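Local coordinates for cytolethal distending toxin protein B (Haemophilus ducreyi, PDB 1SR4) that acts as the genotoxic, DNase I-like subunit of a three-protein bacterial toxin, probably cutting host DNA and so provoking cell-cycle arrest and distension, at residues B[21-24]-B[25-29]. Sequence-based numbering, arbitrary orientation.
Sequences SKWN and INVRQ
Residues 21-24 and 25-29 are successive turns of one helix that widens midway: I25 N bonds S21 O in the ordinary i to i+4 step (2.8 Å), whereas V27 N reaches back five residues to K22 O (3.3 Å) and R28 N to W23 O (3.1 Å), the pattern of a pi-type turn. K22 O also takes a weak bond from N26 N, so two amides share it. On one flank N24 and R28 are joined through their side chains: R28 NH1 donates to N24 OD1 (2.9 Å, N-H...O angle 154°), which sits at the edge of the guanidinium, close to its plane. The arginine chain bends at chi3 (74°), turning the guanidinium back toward the asparagine, whose amide offers both a donor and an acceptor: ND2 bonds E20 OE2 while OD1 receives R28. This helix is the crossover between parallel strands 7-11 and 39-43, a beta-alpha-beta unit of the DNase I-like fold. W23 and V27 point the same way, and V27 CG1 meets the broad apolar indole obliquely at CE3 (3.7 Å). K22 suits its place because its long chain carries NZ to the carbonyl oxygens of L12, Q13 and T249; N26 OD1 accepts from T249 OG1 and its ND2 donates to Q247 O. S21 OG bonds D50 of the toxin's protein C chain, and I25 packs on F105 of that chain.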
loop_
_atom_site.group_PDB
_atom_site.type_symbol
_atom_site.label_atom_id
_atom_site.label_comp_id
_atom_site.label_asym_id
_atom_site.label_seq_id
_atom_site.Cartn_x
_atom_site.Cartn_y
_atom_site.Cartn_z
ATOM N N SER B 21 -11.291 4.869 -3.347
ATOM C CA SER B 21 -9.958 5.426 -3.537
ATOM C C SER B 21 -8.877 4.534 -2.919
ATOM O O SER B 21 -7.770 4.422 -3.466
ATOM C CB SER B 21 -9.882 6.860 -2.983
ATOM O OG SER B 21 -10.201 6.908 -1.598
ATOM N N LYS B 22 -9.207 3.864 -1.817
ATOM C CA LYS B 22 -8.243 2.984 -1.149
ATOM C C LYS B 22 -7.858 1.780 -2.014
ATOM O O LYS B 22 -6.696 1.366 -2.037
ATOM C CB LYS B 22 -8.790 2.506 0.202
ATOM C CG LYS B 22 -9.241 3.649 1.139
ATOM C CD LYS B 22 -9.362 3.168 2.592
ATOM C CE LYS B 22 -9.916 4.253 3.510
ATOM N NZ LYS B 22 -9.693 3.871 4.955
ATOM N N TRP B 23 -8.827 1.203 -2.715
ATOM C CA TRP B 23 -8.522 0.082 -3.599
ATOM C C TRP B 23 -7.639 0.589 -4.745
ATOM O O TRP B 23 -6.686 -0.076 -5.145
ATOM C CB TRP B 23 -9.789 -0.502 -4.233
ATOM C CG TRP B 23 -10.584 -1.417 -3.367
ATOM C CD1 TRP B 23 -11.611 -1.071 -2.535
ATOM C CD2 TRP B 23 -10.455 -2.836 -3.278
ATOM N NE1 TRP B 23 -12.131 -2.186 -1.934
ATOM C CE2 TRP B 23 -11.445 -3.288 -2.371
ATOM C CE3 TRP B 23 -9.604 -3.777 -3.882
ATOM C CZ2 TRP B 23 -11.609 -4.637 -2.050
ATOM C CZ3 TRP B 23 -9.769 -5.125 -3.564
ATOM C CH2 TRP B 23 -10.763 -5.540 -2.653
ATOM N N ASN B 24 -7.952 1.770 -5.268
ATOM C CA ASN B 24 -7.194 2.291 -6.399
ATOM C C ASN B 24 -5.862 2.931 -6.089
ATOM O O ASN B 24 -5.025 3.065 -6.979
ATOM C CB ASN B 24 -8.071 3.213 -7.227
ATOM C CG ASN B 24 -9.140 2.441 -7.968
ATOM O OD1 ASN B 24 -8.830 1.575 -8.794
ATOM N ND2 ASN B 24 -10.397 2.714 -7.655
ATOM N N ILE B 25 -5.656 3.314 -4.833
ATOM C CA ILE B 25 -4.372 3.872 -4.439
ATOM C C ILE B 25 -3.499 2.733 -3.894
ATOM O O ILE B 25 -2.547 2.296 -4.552
ATOM C CB ILE B 25 -4.536 4.963 -3.355
ATOM C CG1 ILE B 25 -5.271 6.167 -3.958
ATOM C CG2 ILE B 25 -3.149 5.379 -2.778
ATOM C CD1 ILE B 25 -5.647 7.232 -2.940
ATOM N N ASN B 26 -3.850 2.201 -2.723
ATOM C CA ASN B 26 -3.025 1.166 -2.103
ATOM C C ASN B 26 -3.132 -0.286 -2.594
ATOM O O ASN B 26 -2.104 -0.926 -2.859
ATOM C CB ASN B 26 -3.231 1.205 -0.591
ATOM C CG ASN B 26 -2.909 2.564 -0.001
ATOM O OD1 ASN B 26 -3.772 3.225 0.571
ATOM N ND2 ASN B 26 -1.661 2.993 -0.147
ATOM N N VAL B 27 -4.343 -0.830 -2.701
ATOM C CA VAL B 27 -4.446 -2.210 -3.166
ATOM C C VAL B 27 -3.779 -2.381 -4.534
ATOM O O VAL B 27 -3.082 -3.356 -4.747
ATOM C CB VAL B 27 -5.903 -2.694 -3.230
ATOM C CG1 VAL B 27 -5.965 -4.108 -3.828
ATOM C CG2 VAL B 27 -6.488 -2.723 -1.827
ATOM N N ARG B 28 -3.968 -1.432 -5.451
ATOM C CA ARG B 28 -3.327 -1.542 -6.757
ATOM C C ARG B 28 -1.806 -1.600 -6.618
ATOM O O ARG B 28 -1.147 -2.384 -7.284
ATOM C CB ARG B 28 -3.711 -0.362 -7.657
ATOM C CG ARG B 28 -5.210 -0.244 -7.922
ATOM C CD ARG B 28 -5.529 0.953 -8.819
ATOM N NE ARG B 28 -5.132 0.669 -10.176
ATOM C CZ ARG B 28 -5.974 0.423 -11.164
ATOM N NH1 ARG B 28 -7.280 0.445 -10.962
ATOM N NH2 ARG B 28 -5.493 0.102 -12.341
ATOM N N GLN B 29 -1.239 -0.776 -5.750
ATOM C CA GLN B 29 0.208 -0.793 -5.572
ATOM C C GLN B 29 0.719 -2.091 -4.934
ATOM O O GLN B 29 1.828 -2.543 -5.243
ATOM C CB GLN B 29 0.648 0.449 -4.760
ATOM C CG GLN B 29 0.527 1.751 -5.577
ATOM C CD GLN B 29 0.686 3.045 -4.763
ATOM O OE1 GLN B 29 1.152 3.028 -3.620
ATOM N NE2 GLN B 29 0.307 4.185 -5.374
HETATM O O HOH W 1 -1.999 3.353 -7.507
#